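Long-range contacts in outer membrane protein Omp121 (Bacteroides thetaiotaomicron, PDB 5FQ8), which probably imports a nutrient across the bacterial outer membrane as the beta-barrel receptor of a TonB-dependent transport system: residues S831-I836 / E966-P971; F677-D682 / Q690-G695. One frame throughout, in Å; residues are numbered along the deposited sequence.

Contact 1 of 2, residues S831-I836 / E966-P971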
loop_
_atom_site.group_PDB
_atom_site.type_symbol
_atom_site.label_atom_id
_atom_site.label_comp_id
_atom_site.label_asym_id
_atom_site.label_seq_id
_atom_site.Cartn_x
_atom_site.Cartn_y
_atom_site.Cartn_z
ATOM N N SER B 831 -22.466 -16.345 -20.656
ATOM C CA SER B 831 -21.261 -16.392 -21.473
ATOM C C SER B 831 -20.932 -15.024 -22.045
ATOM O O SER B 831 -21.566 -14.592 -23.007
ATOM C CB SER B 831 -21.412 -17.403 -22.594
ATOM O OG SER B 831 -20.497 -17.072 -23.608
ATOM N N ARG B 832 -19.899 -14.370 -21.505
ATOM C CA ARG B 832 -19.466 -13.093 -22.068
ATOM C C ARG B 832 -18.774 -13.271 -23.410
ATOM O O ARG B 832 -18.623 -12.298 -24.149
ATOM C CB ARG B 832 -18.542 -12.347 -21.089
ATOM C CG ARG B 832 -18.391 -10.845 -21.357
ATOM C CD ARG B 832 -17.175 -10.211 -20.710
ATOM N NE ARG B 832 -17.103 -8.782 -21.001
ATOM C CZ ARG B 832 -16.370 -8.243 -21.966
ATOM N NH1 ARG B 832 -15.614 -8.994 -22.715
ATOM N NH2 ARG B 832 -16.400 -6.950 -22.187
ATOM N N THR B 833 -18.369 -14.495 -23.747
ATOM C CA THR B 833 -17.755 -14.736 -25.045
ATOM C C THR B 833 -18.773 -14.631 -26.166
ATOM O O THR B 833 -18.464 -14.138 -27.254
ATOM C CB THR B 833 -17.091 -16.103 -25.059
ATOM O OG1 THR B 833 -16.248 -16.234 -23.919
ATOM C CG2 THR B 833 -16.263 -16.252 -26.284
ATOM N N LYS B 834 -19.993 -15.088 -25.918
ATOM C CA LYS B 834 -21.065 -14.823 -26.860
ATOM C C LYS B 834 -21.455 -13.354 -26.819
ATOM O O LYS B 834 -21.676 -12.736 -27.863
ATOM C CB LYS B 834 -22.261 -15.721 -26.548
ATOM C CG LYS B 834 -23.366 -15.686 -27.563
ATOM C CD LYS B 834 -24.627 -16.318 -27.027
ATOM C CE LYS B 834 -25.706 -16.352 -28.076
ATOM N NZ LYS B 834 -26.936 -16.998 -27.565
ATOM N N ASP B 835 -21.500 -12.775 -25.623
ATOM C CA ASP B 835 -21.828 -11.363 -25.469
ATOM C C ASP B 835 -20.942 -10.483 -26.343
ATOM O O ASP B 835 -21.434 -9.681 -27.141
ATOM C CB ASP B 835 -21.683 -10.964 -24.002
ATOM C CG ASP B 835 -22.656 -9.900 -23.590
ATOM O OD1 ASP B 835 -23.054 -9.087 -24.443
ATOM O OD2 ASP B 835 -23.023 -9.885 -22.402
ATOM N N ILE B 836 -19.626 -10.608 -26.190
ATOM C CA ILE B 836 -18.724 -9.700 -26.875
ATOM C C ILE B 836 -18.733 -9.952 -28.369
ATOM O O ILE B 836 -18.485 -9.035 -29.158
ATOM C CB ILE B 836 -17.307 -9.822 -26.298
ATOM C CG1 ILE B 836 -16.417 -8.734 -26.860
ATOM C CG2 ILE B 836 -16.730 -11.157 -26.627
ATOM C CD1 ILE B 836 -16.947 -7.387 -26.588
ATOM N N GLU B 966 -19.016 -17.640 -17.413
ATOM C CA GLU B 966 -17.654 -17.335 -17.806
ATOM C C GLU B 966 -17.620 -15.900 -18.287
ATOM O O GLU B 966 -18.504 -15.481 -19.032
ATOM C CB GLU B 966 -17.189 -18.269 -18.915
ATOM C CG GLU B 966 -16.399 -17.582 -20.012
ATOM C CD GLU B 966 -17.268 -17.187 -21.170
ATOM O OE1 GLU B 966 -18.393 -17.679 -21.224
ATOM O OE2 GLU B 966 -16.845 -16.386 -22.013
ATOM N N TYR B 967 -16.611 -15.145 -17.874
ATOM C CA TYR B 967 -16.570 -13.722 -18.164
ATOM C C TYR B 967 -15.378 -13.420 -19.063
ATOM O O TYR B 967 -14.460 -12.701 -18.687
ATOM C CB TYR B 967 -16.549 -12.899 -16.878
ATOM C CG TYR B 967 -17.226 -11.581 -17.098
ATOM C CD1 TYR B 967 -18.599 -11.505 -17.208
ATOM C CD2 TYR B 967 -16.492 -10.422 -17.271
ATOM C CE1 TYR B 967 -19.224 -10.312 -17.440
ATOM C CE2 TYR B 967 -17.112 -9.228 -17.507
ATOM C CZ TYR B 967 -18.481 -9.186 -17.592
ATOM O OH TYR B 967 -19.122 -8.012 -17.826
ATOM N N THR B 968 -15.461 -13.910 -20.295
ATOM C CA THR B 968 -14.338 -13.995 -21.221
ATOM C C THR B 968 -13.134 -14.639 -20.555
ATOM O O THR B 968 -12.006 -14.165 -20.652
ATOM C CB THR B 968 -13.962 -12.644 -21.820
ATOM O OG1 THR B 968 -14.016 -11.634 -20.821
ATOM C CG2 THR B 968 -14.903 -12.299 -22.920
ATOM N N ALA B 969 -13.395 -15.742 -19.868
ATOM C CA ALA B 969 -12.336 -16.672 -19.526
ATOM C C ALA B 969 -11.552 -17.028 -20.774
ATOM O O ALA B 969 -12.068 -16.972 -21.887
ATOM C CB ALA B 969 -12.912 -17.932 -18.902
ATOM N N ASN B 970 -10.291 -17.376 -20.588
ATOM C CA ASN B 970 -9.465 -17.696 -21.731
ATOM C C ASN B 970 -9.955 -18.977 -22.404
ATOM O O ASN B 970 -10.530 -19.845 -21.751
ATOM C CB ASN B 970 -8.021 -17.858 -21.296
ATOM C CG ASN B 970 -7.446 -16.602 -20.731
ATOM O OD1 ASN B 970 -7.679 -15.514 -21.229
ATOM N ND2 ASN B 970 -6.678 -16.745 -19.672
ATOM N N PRO B 971 -9.746 -19.113 -23.707
ATOM C CA PRO B 971 -10.194 -20.318 -24.408
ATOM C C PRO B 971 -9.638 -21.580 -23.773
ATOM O O PRO B 971 -8.508 -21.600 -23.292
ATOM C CB PRO B 971 -9.640 -20.122 -25.818
ATOM C CG PRO B 971 -9.433 -18.694 -25.961
ATOM C CD PRO B 971 -9.098 -18.162 -24.616
HETATM O O HOH W 1 -13.811 -17.301 -24.284
#
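S831 and E966 form a parallel bridge with their CA atoms 5.2 Å apart, and R832 N continues it with a nearly straight bond of 3.0 Å to E966 O (177° at the hydrogen). Just past this bridge the 831-836 segment turns into helix 832-839, so the strand pairing runs straight into a helix start. S831 is the N-cap: its OG accepts from K834 N at 3.1 Å. The same hydroxyl makes a weak bond to E966 OE1. The E966 side chain bends at its second torsion, about CB-CG (chi2 -95°), which brings the carboxylate back to the first turn of the helix. T833 N points weakly at OE2, but OE2 lies too close to T833 OG1 in the model for its exact place to be trusted. A negative group here would be expected to suit the helix N-terminus. A water joins T833 OG1 to A969 O, 3.0 Å from the latter.

The extended R832 side chain lies over one face of the Y967 ring. Its CD sits 3.4 Å from the ring centroid, almost directly over the centre, a CH-pi contact, while the guanidinium plane is turned 52° against the ring. T968 CG2 meets the guanidinium at its edge, 3.4 Å from R832 NH1. The charged end has its main partner elsewhere: NH1 bonds N332 OD1, and Y967 OH bonds Q326 OE1.

The loop after strand 965-966 is thus held against the start of a helix in the long connections between barrel strands of this receptor. N970 ND2 further bonds D79, in the plug domain. Strand 828-831 also pairs antiparallel with strand 899-915. From helix 330-335, Y335 packs on T833 and I836, while M330 and L331 touch N970 and P971.

Contact 2 of 2, residues F677-D682 / Q690-G695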
loop_
_atom_site.group_PDB
_atom_site.type_symbol
_atom_site.label_atom_id
_atom_site.label_comp_id
_atom_site.label_asym_id
_atom_site.label_seq_id
_atom_site.Cartn_x
_atom_site.Cartn_y
_atom_site.Cartn_z
ATOM N N PHE B 677 -26.242 -18.365 6.828
ATOM C CA PHE B 677 -25.991 -17.706 5.561
ATOM C C PHE B 677 -26.357 -16.241 5.698
ATOM O O PHE B 677 -27.291 -15.901 6.424
ATOM C CB PHE B 677 -26.805 -18.388 4.456
ATOM C CG PHE B 677 -26.763 -17.689 3.146
ATOM C CD1 PHE B 677 -25.660 -17.773 2.341
ATOM C CD2 PHE B 677 -27.843 -16.977 2.707
ATOM C CE1 PHE B 677 -25.620 -17.148 1.135
ATOM C CE2 PHE B 677 -27.812 -16.341 1.498
ATOM C CZ PHE B 677 -26.688 -16.431 0.702
ATOM N N SER B 678 -25.605 -15.377 5.022
ATOM C CA SER B 678 -25.881 -13.940 5.041
ATOM C C SER B 678 -26.974 -13.666 4.028
ATOM O O SER B 678 -26.716 -13.372 2.863
ATOM C CB SER B 678 -24.621 -13.147 4.746
ATOM O OG SER B 678 -23.790 -13.077 5.894
ATOM N N LEU B 679 -28.214 -13.731 4.499
ATOM C CA LEU B 679 -29.386 -13.666 3.638
ATOM C C LEU B 679 -29.724 -12.236 3.248
ATOM O O LEU B 679 -29.706 -11.338 4.085
ATOM C CB LEU B 679 -30.573 -14.287 4.359
ATOM C CG LEU B 679 -31.791 -14.599 3.522
ATOM C CD1 LEU B 679 -31.362 -15.482 2.388
ATOM C CD2 LEU B 679 -32.796 -15.285 4.397
ATOM N N ALA B 680 -30.083 -12.034 1.983
ATOM C CA ALA B 680 -30.353 -10.685 1.492
ATOM C C ALA B 680 -31.543 -10.056 2.202
ATOM O O ALA B 680 -32.489 -10.736 2.592
ATOM C CB ALA B 680 -30.601 -10.699 -0.011
ATOM N N MET B 681 -31.479 -8.737 2.370
ATOM C CA MET B 681 -32.457 -7.985 3.141
ATOM C C MET B 681 -32.583 -6.589 2.556
ATOM O O MET B 681 -31.654 -6.080 1.921
ATOM C CB MET B 681 -32.051 -7.900 4.602
ATOM C CG MET B 681 -33.130 -7.546 5.558
ATOM S SD MET B 681 -32.470 -7.825 7.161
ATOM C CE MET B 681 -33.831 -7.514 8.189
ATOM N N ASP B 682 -33.741 -5.979 2.782
ATOM C CA ASP B 682 -34.028 -4.649 2.262
ATOM C C ASP B 682 -33.111 -3.621 2.907
ATOM O O ASP B 682 -33.144 -3.450 4.135
ATOM C CB ASP B 682 -35.498 -4.302 2.507
ATOM C CG ASP B 682 -35.860 -2.877 2.101
ATOM O OD1 ASP B 682 -35.110 -2.219 1.353
ATOM O OD2 ASP B 682 -36.933 -2.421 2.540
ATOM N N GLN B 690 -28.919 -10.237 6.675
ATOM C CA GLN B 690 -28.982 -10.710 8.044
ATOM C C GLN B 690 -28.537 -12.153 8.057
ATOM O O GLN B 690 -28.956 -12.935 7.207
ATOM C CB GLN B 690 -30.377 -10.582 8.635
ATOM C CG GLN B 690 -30.441 -11.090 10.051
ATOM C CD GLN B 690 -31.813 -11.034 10.647
ATOM O OE1 GLN B 690 -31.998 -11.346 11.816
ATOM N NE2 GLN B 690 -32.791 -10.646 9.848
ATOM N N ASN B 691 -27.666 -12.498 8.993
ATOM C CA ASN B 691 -27.227 -13.877 9.129
ATOM C C ASN B 691 -28.312 -14.668 9.835
ATOM O O ASN B 691 -28.670 -14.352 10.972
ATOM C CB ASN B 691 -25.926 -13.949 9.919
ATOM C CG ASN B 691 -24.789 -13.255 9.236
ATOM O OD1 ASN B 691 -24.775 -13.099 8.023
ATOM N ND2 ASN B 691 -23.809 -12.846 10.018
ATOM N N MET B 692 -28.843 -15.691 9.178
ATOM C CA MET B 692 -29.800 -16.538 9.866
ATOM C C MET B 692 -29.726 -17.944 9.310
ATOM O O MET B 692 -29.087 -18.194 8.291
ATOM C CB MET B 692 -31.214 -15.970 9.766
ATOM C CG MET B 692 -31.625 -15.497 8.393
ATOM S SD MET B 692 -32.886 -14.215 8.460
ATOM C CE MET B 692 -33.763 -14.652 9.931
ATOM N N ASN B 693 -30.362 -18.865 10.025
ATOM C CA ASN B 693 -30.446 -20.251 9.588
ATOM C C ASN B 693 -31.414 -20.383 8.427
ATOM O O ASN B 693 -32.578 -20.000 8.539
ATOM C CB ASN B 693 -30.913 -21.128 10.743
ATOM C CG ASN B 693 -30.018 -21.021 11.944
ATOM O OD1 ASN B 693 -30.406 -20.482 12.962
ATOM N ND2 ASN B 693 -28.810 -21.535 11.832
ATOM N N LEU B 694 -30.950 -20.950 7.322
ATOM C CA LEU B 694 -31.804 -21.078 6.154
ATOM C C LEU B 694 -32.736 -22.275 6.286
ATOM O O LEU B 694 -32.787 -22.968 7.304
ATOM C CB LEU B 694 -30.975 -21.216 4.886
ATOM C CG LEU B 694 -30.124 -20.054 4.420
ATOM C CD1 LEU B 694 -29.680 -20.283 3.008
ATOM C CD2 LEU B 694 -30.887 -18.775 4.522
ATOM N N GLY B 695 -33.488 -22.513 5.233
ATOM C CA GLY B 695 -34.283 -23.714 5.128
ATOM C C GLY B 695 -33.475 -24.874 4.586
ATOM O O GLY B 695 -32.244 -24.878 4.595
#
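L679 and Q690 form a hydrogen-bonded pair of a beta hairpin: L679 N donates to Q690 O at 2.9 Å, and Q690 N donates back to L679 O at the same length. The hairpin joins strand 661-680, one of the barrel strands of this TonB-dependent receptor, to strand 689-693. A second hydrogen-bonded pair is F677 with M692, F677 N to M692 O and M692 N to F677 O, both 3.2 Å, and S678 with N691 forms the non-hydrogen-bonded pair between them. The strands are far from straight partners: their short axes make 116°, with S678 at the centre of an inverse gamma turn in the first strand, and L679 N stands well above the plane of the Q690 carbonyl.

The side chains of F677, L679, Q690 and M692 share one face. L694, just past the second strand and backbone-bonded to Q675, packs its side chain on F677 and L679: its CG lies 3.7 Å from F677 CB, and CD2 is 4.0 Å from L679 CD1. L679 CD2 also reaches the CG of M692. Beyond the strand end M681 runs out fully extended (chi2 169°, chi3 -176°), and its thioether crosses Q690 at a slant, SD by CB and CE by NE2, which bonds a polar side chain of another protein's chain.

The other face carries S678 and N691. Their polar ends meet, although the modelled separation is too short to be trusted. N691 ND2 bonds M602 O, and strand 629-635 lies alongside, with V634 against both residues and L635 touching Q690. Between the rungs, N691 CA points its hydrogen at F677 O, 3.4 Å away.

Contact 2 closes before contact 1 opens, so the two lie in series along the chain, their centres 31 Å apart and their nearest atoms about 20 Å apart without touching. They share no helix or strand. Contact 2 is local, with few residues between its segments, and pairs strand 689-693 with the end of barrel strand 661-680. Contact 1 spans some 130 residues, bringing the connection before strand 899-915 against the one before strand 973-983. Contact 1, centred 16 Å from the chain centre, thus ties two inter-strand connections together close to the plug; contact 2, at 25 Å, pairs a short strand where another protein of the assembly binds.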